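Local coordinates for protein gluconate kinase (Lactobacillus acidophilus, PDB 3LL3) that binds ATP and d-xylulose and probably transfers a phosphate from ATP to a sugar or sugar-acid substrate such as gluconate, at residues Asn418-Thr423 and Tyr461-Lys466; Thr326-Ser331 and Lys365-Arg370; Asn333-Pro338 and Gln472-Leu477. One frame throughout, in Å; residues are numbered along the deposited sequence.

In the fold
Contact 3 is buried, whereas contacts 1 and 2 are each only partly buried. Contacts 1 and 3 both involve helix 465-485: contact 1 lies where the edge strand 457-461 runs on toward the start of that helix, contact 3 on its middle. Contact 2 packs a loop on helix 365-388 and adjoins contact 3, where Gly330 CA comes within 3.6 Å of Leu474 CD2. The chemistry follows position. Contact 1 pairs backbones at a sheet edge and adds proline packing, contact 2 sets a turn over a guanidinium group, and contact 3 is mostly apolar. The second subunit reaches contacts 2 and 3 and leaves contact 1 untouched.

Contact 1: residues Asn418-Thr423 and Tyr461-Lys466; sequences NVPIVT and YFPNPK
An antiparallel strand pair at the edge of the seven-stranded sheet in the C-terminal half of this FGGY kinase joins Ile421 to Tyr461. Theirs is a hydrogen-bonded pair: Ile421 N donates to Tyr461 O at 2.9 Å, and Tyr461 N returns a 2.7 Å bond to Ile421 O. N-H...O angles of 167° and 157° show both to be fairly straight. CG of Tyr461 stands anti to the carbonyl carbon (chi1 -61°), and with the ring's own turn Ile421 O comes to the ring edge, in its plane, 3.6 Å from CD2. Farther out, CE2 meets the methyl CG2 of Thr423 at 3.9 Å, while the Tyr461 hydroxyl is held by Asp407 and Arg410 of helix 407-417. Past the bridge the chains stay together through prolines. Pro420 sets CG against CD2 of Phe462 at 4.0 Å, and the Pro463 ring lies along the opposite backbone, its CG 3.6 Å from Val419 N. Replacing Pro463 by an alanine would remove CG and CD, and would probably leave the Asn418-Val419 peptide without its apolar cover and the chain entering helix 465-485 freer to shift. Asn418, the first residue to leave helical angles after helix 407-417, with a positive phi, crosses this proline at about a right angle and puts OD1 3.4 Å from Pro463 CB.

Contact 2: residues Thr326-Ser331 and Lys365-Arg370; sequences TAPAGS and KPEMAR
Loop-on-helix packing joins Ala327 and its neighbours, in the loop between helix 317-325 and strand 335-337, to Pro366, Glu367 and Arg370 in the opening turns of helix 365-388. At one end the contact is apolar: Ala327 CB meets Pro366 CB at 3.9 Å and lies 3.5 Å from Pro366 O, so the methyl rests on the helix backbone. Beside it Glu367 bends at chi2 (69°) and brings OE2 to 3.7 Å from Pro328 CD; that carboxylate is bound by Arg332 and the backbone N of Gln364. Arg370 has the most surface buried by the loop. Its CG is anti to the backbone N (chi1 -167°), and a bend at chi3 swings the guanidinium beneath the loop, with Ala329 N 3.6 Å above the centre of one face and Ala329 CA 3.3 Å from NH1. Glu374, one helical turn on, fixes both sides: it forms a salt bridge with Arg370 NH1 and takes hydrogen bonds from Gly330 N and Ser331 OG, which lies 3.4 Å from Arg370 CB. Ser331 N to Pro328 O at 2.9 Å closes the loop over the guanidinium as a type II beta turn, with Gly330 at its third position, where a positive phi (102°) commonly favours glycine.

Contact 3: residues Asn333-Pro338 and Gln472-Leu477; sequences NLIFLP and QKLFPL
The chain from Asn333 to Ile335 runs past one side of helix 465-485, which is kinked at Pro476, with CA-CA separations of 7.1 Å from Asn333 to Leu474 and 7.9 Å from Ile335 to Leu477, and no hydrogen bond crosses between the segments. The gap is filled by two leucines one helical turn apart, whose CB atoms point toward the other segment and whose CG is anti to the backbone N (chi1 179° for Leu474). Leu474 CD1 meets Ile335 CD1 at 3.9 Å, the two chains sliding past each other in opposite directions. Leu477 crosses the same isoleucine obliquely, and its CG lies 4.1 Å from Ile335 CG1. Strand 335-337 pairs with strand 354-359 in a two-stranded antiparallel sheet, and the loop linking them carries Gly341 to Arg344 of the pocket for 1-deoxy-d-xylulose-5-phosphate. Helix 365-388 packs on Leu334, just ahead of the strand, and reaches Leu474 through Phe378. The amide of Asn333 closes the margin: OD1 comes 3.5 Å from Leu474 CD1, a polar atom against a methyl, and the backbone O of Asn333 lies 4.1 Å from Leu477 CD2. ND2 of Asn333 donates to the backbone O of Phe492 of the second subunit, and that same phenylalanine of the other chain packs on Leu477.

Contact 1: residues Asn418-Thr423 and Tyr461-Lys466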
loop_
_atom_site.group_PDB
_atom_site.type_symbol
_atom_site.label_atom_id
_atom_site.label_comp_id
_atom_site.label_asym_id
_atom_site.label_seq_id
_atom_site.Cartn_x
_atom_site.Cartn_y
_atom_site.Cartn_z
ATOM N N ASN A 418 7.449 -22.147 -9.373
ATOM C CA ASN A 418 7.317 -23.595 -9.170
ATOM C C ASN A 418 7.784 -24.396 -10.390
ATOM O O ASN A 418 7.171 -25.404 -10.755
ATOM C CB ASN A 418 5.889 -24.011 -8.823
ATOM C CG ASN A 418 5.839 -25.362 -8.091
ATOM O OD1 ASN A 418 6.854 -25.834 -7.574
ATOM N ND2 ASN A 418 4.663 -25.977 -8.044
ATOM N N VAL A 419 8.843 -23.911 -11.027
ATOM C CA VAL A 419 9.551 -24.651 -12.062
ATOM C C VAL A 419 11.050 -24.379 -11.832
ATOM O O VAL A 419 11.418 -23.373 -11.207
ATOM C CB VAL A 419 9.098 -24.245 -13.506
ATOM C CG1 VAL A 419 7.584 -24.193 -13.629
ATOM C CG2 VAL A 419 9.657 -22.921 -13.885
ATOM N N PRO A 420 11.924 -25.283 -12.292
ATOM C CA PRO A 420 13.343 -25.017 -12.040
ATOM C C PRO A 420 13.825 -23.753 -12.757
ATOM O O PRO A 420 13.397 -23.464 -13.883
ATOM C CB PRO A 420 14.039 -26.259 -12.604
ATOM C CG PRO A 420 12.973 -27.317 -12.630
ATOM C CD PRO A 420 11.713 -26.586 -12.944
ATOM N N ILE A 421 14.708 -23.013 -12.093
ATOM C CA ILE A 421 15.321 -21.824 -12.660
ATOM C C ILE A 421 16.740 -22.192 -13.104
ATOM O O ILE A 421 17.541 -22.701 -12.303
ATOM C CB ILE A 421 15.370 -20.677 -11.613
ATOM C CG1 ILE A 421 13.949 -20.250 -11.194
ATOM C CG2 ILE A 421 16.246 -19.524 -12.104
ATOM C CD1 ILE A 421 13.218 -19.455 -12.235
ATOM N N VAL A 422 17.033 -21.974 -14.383
ATOM C CA VAL A 422 18.358 -22.238 -14.930
ATOM C C VAL A 422 19.080 -20.950 -15.273
ATOM O O VAL A 422 18.632 -20.197 -16.137
ATOM C CB VAL A 422 18.277 -23.097 -16.204
ATOM C CG1 VAL A 422 19.669 -23.399 -16.720
ATOM C CG2 VAL A 422 17.486 -24.361 -15.938
ATOM N N THR A 423 20.199 -20.694 -14.606
ATOM C CA THR A 423 20.975 -19.498 -14.887
ATOM C C THR A 423 21.986 -19.834 -15.970
ATOM O O THR A 423 22.315 -20.999 -16.173
ATOM C CB THR A 423 21.673 -18.949 -13.633
ATOM O OG1 THR A 423 22.378 -20.013 -12.978
ATOM C CG2 THR A 423 20.652 -18.374 -12.681
ATOM N N TYR A 461 18.220 -24.081 -10.050
ATOM C CA TYR A 461 17.563 -23.923 -8.757
ATOM C C TYR A 461 16.212 -24.620 -8.794
ATOM O O TYR A 461 15.335 -24.204 -9.549
ATOM C CB TYR A 461 17.379 -22.431 -8.455
ATOM C CG TYR A 461 18.694 -21.686 -8.377
ATOM C CD1 TYR A 461 19.284 -21.403 -7.152
ATOM C CD2 TYR A 461 19.353 -21.285 -9.528
ATOM C CE1 TYR A 461 20.479 -20.732 -7.076
ATOM C CE2 TYR A 461 20.551 -20.617 -9.461
ATOM C CZ TYR A 461 21.116 -20.343 -8.230
ATOM O OH TYR A 461 22.332 -19.680 -8.159
ATOM N N PHE A 462 16.038 -25.680 -8.000
ATOM C CA PHE A 462 14.748 -26.365 -7.957
ATOM C C PHE A 462 13.829 -25.752 -6.911
ATOM O O PHE A 462 14.297 -25.293 -5.873
ATOM C CB PHE A 462 14.920 -27.857 -7.684
ATOM C CG PHE A 462 15.774 -28.555 -8.701
ATOM C CD1 PHE A 462 17.152 -28.640 -8.523
ATOM C CD2 PHE A 462 15.207 -29.107 -9.840
ATOM C CE1 PHE A 462 17.966 -29.269 -9.486
ATOM C CE2 PHE A 462 16.014 -29.752 -10.797
ATOM C CZ PHE A 462 17.399 -29.826 -10.608
ATOM N N PRO A 463 12.516 -25.736 -7.187
ATOM C CA PRO A 463 11.536 -25.215 -6.223
ATOM C C PRO A 463 11.647 -25.964 -4.899
ATOM O O PRO A 463 11.724 -27.185 -4.898
ATOM C CB PRO A 463 10.192 -25.520 -6.888
ATOM C CG PRO A 463 10.528 -25.579 -8.375
ATOM C CD PRO A 463 11.878 -26.224 -8.421
ATOM N N ASN A 464 11.713 -25.228 -3.798
ATOM C CA ASN A 464 11.581 -25.805 -2.469
ATOM C C ASN A 464 10.076 -25.993 -2.205
ATOM O O ASN A 464 9.303 -25.026 -2.226
ATOM C CB ASN A 464 12.266 -24.887 -1.449
ATOM C CG ASN A 464 12.010 -25.299 -0.019
ATOM O OD1 ASN A 464 10.869 -25.292 0.448
ATOM N ND2 ASN A 464 13.082 -25.633 0.702
ATOM N N PRO A 465 9.649 -27.252 -2.016
ATOM C CA PRO A 465 8.231 -27.636 -1.920
ATOM C C PRO A 465 7.465 -26.868 -0.840
ATOM O O PRO A 465 6.310 -26.483 -1.060
ATOM C CB PRO A 465 8.294 -29.118 -1.527
ATOM C CG PRO A 465 9.627 -29.578 -1.992
ATOM C CD PRO A 465 10.551 -28.405 -1.853
ATOM N N LYS A 466 8.101 -26.677 0.315
ATOM C CA LYS A 466 7.469 -25.981 1.428
ATOM C C LYS A 466 7.148 -24.525 1.066
ATOM O O LYS A 466 5.994 -24.121 1.106
ATOM C CB LYS A 466 8.360 -26.066 2.666
ATOM C CG LYS A 466 7.600 -26.060 3.965
ATOM C CD LYS A 466 8.513 -26.404 5.127
ATOM C CE LYS A 466 7.706 -26.639 6.398
ATOM N NZ LYS A 466 6.655 -27.687 6.194
#

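Contact 2: residues Thr326-Ser331 and Lys365-Arg370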
loop_
_atom_site.group_PDB
_atom_site.type_symbol
_atom_site.label_atom_id
_atom_site.label_comp_id
_atom_site.label_asym_id
_atom_site.label_seq_id
_atom_site.Cartn_x
_atom_site.Cartn_y
_atom_site.Cartn_z
ATOM N N THR A 326 15.480 -11.840 6.429
ATOM C CA THR A 326 15.073 -12.077 7.814
ATOM C C THR A 326 13.557 -12.110 8.007
ATOM O O THR A 326 13.086 -12.406 9.098
ATOM C CB THR A 326 15.708 -11.091 8.813
ATOM O OG1 THR A 326 15.236 -9.766 8.562
ATOM C CG2 THR A 326 17.219 -11.115 8.715
ATOM N N ALA A 327 12.781 -11.809 6.964
ATOM C CA ALA A 327 11.329 -11.964 7.069
ATOM C C ALA A 327 10.939 -13.342 6.556
ATOM O O ALA A 327 11.648 -13.909 5.734
ATOM C CB ALA A 327 10.608 -10.871 6.274
ATOM N N PRO A 328 9.816 -13.898 7.034
ATOM C CA PRO A 328 9.445 -15.217 6.510
ATOM C C PRO A 328 8.945 -15.120 5.074
ATOM O O PRO A 328 8.466 -14.064 4.658
ATOM C CB PRO A 328 8.300 -15.654 7.426
ATOM C CG PRO A 328 7.692 -14.351 7.903
ATOM C CD PRO A 328 8.837 -13.379 8.006
ATOM N N ALA A 329 9.078 -16.214 4.331
ATOM C CA ALA A 329 8.507 -16.327 3.006
ATOM C C ALA A 329 7.038 -15.922 3.056
ATOM O O ALA A 329 6.263 -16.460 3.848
ATOM C CB ALA A 329 8.646 -17.770 2.505
ATOM N N GLY A 330 6.659 -14.968 2.211
ATOM C CA GLY A 330 5.281 -14.524 2.135
ATOM C C GLY A 330 5.093 -13.208 2.865
ATOM O O GLY A 330 4.021 -12.611 2.802
ATOM N N SER A 331 6.138 -12.768 3.562
ATOM C CA SER A 331 6.150 -11.487 4.274
ATOM C C SER A 331 4.941 -11.282 5.203
ATOM O O SER A 331 4.427 -10.162 5.334
ATOM C CB SER A 331 6.248 -10.316 3.286
ATOM O OG SER A 331 7.366 -10.439 2.410
ATOM N N LYS A 365 10.498 -3.465 8.968
ATOM C CA LYS A 365 11.280 -3.252 7.749
ATOM C C LYS A 365 11.522 -4.530 6.930
ATOM O O LYS A 365 11.397 -4.513 5.711
ATOM C CB LYS A 365 12.607 -2.550 8.039
ATOM C CG LYS A 365 13.346 -2.078 6.768
ATOM C CD LYS A 365 12.992 -0.636 6.433
ATOM C CE LYS A 365 13.667 0.289 7.452
ATOM N NZ LYS A 365 13.459 1.728 7.155
ATOM N N PRO A 366 11.884 -5.637 7.586
ATOM C CA PRO A 366 12.156 -6.826 6.766
ATOM C C PRO A 366 10.944 -7.281 5.962
ATOM O O PRO A 366 11.112 -7.675 4.819
ATOM C CB PRO A 366 12.547 -7.871 7.812
ATOM C CG PRO A 366 13.222 -7.054 8.870
ATOM C CD PRO A 366 12.363 -5.816 8.968
ATOM N N GLU A 367 9.757 -7.248 6.558
ATOM C CA GLU A 367 8.528 -7.600 5.850
ATOM C C GLU A 367 8.272 -6.694 4.637
ATOM O O GLU A 367 7.821 -7.167 3.597
ATOM C CB GLU A 367 7.319 -7.536 6.791
ATOM C CG GLU A 367 7.157 -8.740 7.734
ATOM C CD GLU A 367 8.236 -8.814 8.807
ATOM O OE1 GLU A 367 8.785 -7.766 9.222
ATOM O OE2 GLU A 367 8.533 -9.935 9.237
HETATM N N MSE A 368 8.544 -5.397 4.764
HETATM C CA MSE A 368 8.329 -4.499 3.630
HETATM C C MSE A 368 9.357 -4.726 2.550
HETATM O O MSE A 368 9.008 -4.739 1.380
HETATM C CB MSE A 368 8.301 -3.038 4.044
HETATM C CG MSE A 368 7.135 -2.781 5.023
HETATM SE SE MSE A 368 6.932 -0.905 5.446
HETATM C CE MSE A 368 6.115 -0.271 3.765
ATOM N N ALA A 369 10.614 -4.924 2.957
ATOM C CA ALA A 369 11.702 -5.189 2.021
ATOM C C ALA A 369 11.403 -6.442 1.227
ATOM O O ALA A 369 11.519 -6.454 0.006
ATOM C CB ALA A 369 13.042 -5.347 2.762
ATOM N N ARG A 370 11.017 -7.503 1.927
ATOM C CA ARG A 370 10.776 -8.763 1.257
ATOM C C ARG A 370 9.532 -8.712 0.378
ATOM O O ARG A 370 9.505 -9.318 -0.686
ATOM C CB ARG A 370 10.696 -9.943 2.234
ATOM C CG ARG A 370 10.758 -11.242 1.469
ATOM C CD ARG A 370 10.194 -12.431 2.185
ATOM N NE ARG A 370 11.243 -13.207 2.785
ATOM C CZ ARG A 370 11.630 -14.416 2.392
ATOM N NH1 ARG A 370 11.043 -15.052 1.391
ATOM N NH2 ARG A 370 12.607 -14.993 3.039
#

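Contact 3: residues Asn333-Pro338 and Gln472-Leu477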
loop_
_atom_site.group_PDB
_atom_site.type_symbol
_atom_site.label_atom_id
_atom_site.label_comp_id
_atom_site.label_asym_id
_atom_site.label_seq_id
_atom_site.Cartn_x
_atom_site.Cartn_y
_atom_site.Cartn_z
ATOM N N ASN A 333 1.984 -12.150 4.672
ATOM C CA ASN A 333 0.834 -11.798 3.871
ATOM C C ASN A 333 0.800 -10.340 3.446
ATOM O O ASN A 333 -0.248 -9.836 3.049
ATOM C CB ASN A 333 -0.461 -12.149 4.606
ATOM C CG ASN A 333 -0.837 -13.603 4.457
ATOM O OD1 ASN A 333 -0.233 -14.346 3.666
ATOM N ND2 ASN A 333 -1.845 -14.026 5.215
ATOM N N LEU A 334 1.929 -9.654 3.519
ATOM C CA LEU A 334 1.965 -8.300 3.002
ATOM C C LEU A 334 2.061 -8.351 1.469
ATOM O O LEU A 334 2.917 -9.034 0.924
ATOM C CB LEU A 334 3.127 -7.524 3.615
ATOM C CG LEU A 334 3.304 -6.095 3.095
ATOM C CD1 LEU A 334 2.049 -5.257 3.381
ATOM C CD2 LEU A 334 4.539 -5.469 3.703
ATOM N N ILE A 335 1.169 -7.641 0.780
ATOM C CA ILE A 335 1.197 -7.564 -0.676
ATOM C C ILE A 335 1.815 -6.248 -1.171
ATOM O O ILE A 335 1.452 -5.161 -0.699
ATOM C CB ILE A 335 -0.211 -7.692 -1.279
ATOM C CG1 ILE A 335 -0.765 -9.098 -1.042
ATOM C CG2 ILE A 335 -0.184 -7.349 -2.792
ATOM C CD1 ILE A 335 0.171 -10.206 -1.495
ATOM N N PHE A 336 2.744 -6.359 -2.118
ATOM C CA PHE A 336 3.307 -5.203 -2.796
ATOM C C PHE A 336 2.984 -5.293 -4.279
ATOM O O PHE A 336 3.507 -6.175 -4.973
ATOM C CB PHE A 336 4.823 -5.123 -2.607
ATOM C CG PHE A 336 5.463 -3.937 -3.292
ATOM C CD1 PHE A 336 5.276 -2.643 -2.810
ATOM C CD2 PHE A 336 6.261 -4.110 -4.411
ATOM C CE1 PHE A 336 5.877 -1.548 -3.439
ATOM C CE2 PHE A 336 6.856 -3.031 -5.041
ATOM C CZ PHE A 336 6.667 -1.751 -4.566
ATOM N N LEU A 337 2.115 -4.407 -4.760
ATOM C CA LEU A 337 1.905 -4.293 -6.208
ATOM C C LEU A 337 2.995 -3.361 -6.748
ATOM O O LEU A 337 3.084 -2.208 -6.342
ATOM C CB LEU A 337 0.501 -3.763 -6.536
ATOM C CG LEU A 337 -0.711 -4.532 -5.984
ATOM C CD1 LEU A 337 -2.046 -3.872 -6.384
ATOM C CD2 LEU A 337 -0.679 -5.977 -6.454
ATOM N N PRO A 338 3.845 -3.869 -7.656
ATOM C CA PRO A 338 5.088 -3.166 -8.020
ATOM C C PRO A 338 4.951 -2.092 -9.100
ATOM O O PRO A 338 5.973 -1.631 -9.610
ATOM C CB PRO A 338 5.981 -4.282 -8.570
ATOM C CG PRO A 338 5.061 -5.392 -8.948
ATOM C CD PRO A 338 3.709 -5.169 -8.330
ATOM N N GLN A 472 2.114 -20.494 -3.420
ATOM C CA GLN A 472 0.959 -20.940 -4.186
ATOM C C GLN A 472 -0.335 -20.492 -3.519
ATOM O O GLN A 472 -1.332 -20.198 -4.193
ATOM C CB GLN A 472 0.991 -22.458 -4.334
ATOM C CG GLN A 472 0.059 -23.006 -5.384
ATOM C CD GLN A 472 0.527 -24.355 -5.916
ATOM O OE1 GLN A 472 1.692 -24.740 -5.744
ATOM N NE2 GLN A 472 -0.379 -25.080 -6.569
ATOM N N LYS A 473 -0.321 -20.442 -2.188
ATOM C CA LYS A 473 -1.473 -19.967 -1.458
ATOM C C LYS A 473 -1.537 -18.438 -1.451
ATOM O O LYS A 473 -2.618 -17.851 -1.438
ATOM C CB LYS A 473 -1.502 -20.542 -0.029
ATOM C CG LYS A 473 -2.579 -19.917 0.840
ATOM C CD LYS A 473 -2.789 -20.664 2.160
ATOM C CE LYS A 473 -4.110 -20.258 2.817
ATOM N NZ LYS A 473 -4.459 -21.162 3.943
ATOM N N LEU A 474 -0.378 -17.790 -1.495
ATOM C CA LEU A 474 -0.333 -16.330 -1.411
ATOM C C LEU A 474 -0.587 -15.611 -2.745
ATOM O O LEU A 474 -1.087 -14.483 -2.753
ATOM C CB LEU A 474 0.991 -15.869 -0.806
ATOM C CG LEU A 474 1.184 -14.353 -0.690
ATOM C CD1 LEU A 474 0.114 -13.734 0.229
ATOM C CD2 LEU A 474 2.599 -14.066 -0.180
ATOM N N PHE A 475 -0.250 -16.251 -3.868
ATOM C CA PHE A 475 -0.484 -15.635 -5.176
ATOM C C PHE A 475 -1.946 -15.229 -5.437
ATOM O O PHE A 475 -2.207 -14.156 -6.000
ATOM C CB PHE A 475 0.059 -16.514 -6.329
ATOM C CG PHE A 475 -0.028 -15.855 -7.691
ATOM C CD1 PHE A 475 0.535 -14.600 -7.914
ATOM C CD2 PHE A 475 -0.663 -16.493 -8.749
ATOM C CE1 PHE A 475 0.457 -13.980 -9.171
ATOM C CE2 PHE A 475 -0.752 -15.886 -10.001
ATOM C CZ PHE A 475 -0.188 -14.623 -10.212
ATOM N N PRO A 476 -2.906 -16.082 -5.051
ATOM C CA PRO A 476 -4.299 -15.661 -5.246
ATOM C C PRO A 476 -4.629 -14.373 -4.483
ATOM O O PRO A 476 -5.418 -13.580 -4.970
ATOM C CB PRO A 476 -5.100 -16.839 -4.668
ATOM C CG PRO A 476 -4.207 -18.032 -4.919
ATOM C CD PRO A 476 -2.804 -17.502 -4.658
ATOM N N LEU A 477 -4.051 -14.175 -3.305
ATOM C CA LEU A 477 -4.280 -12.937 -2.560
ATOM C C LEU A 477 -3.658 -11.745 -3.303
ATOM O O LEU A 477 -4.249 -10.673 -3.362
ATOM C CB LEU A 477 -3.706 -13.038 -1.147
ATOM C CG LEU A 477 -3.758 -11.778 -0.276
ATOM C CD1 LEU A 477 -5.178 -11.277 -0.120
ATOM C CD2 LEU A 477 -3.125 -12.057 1.085
#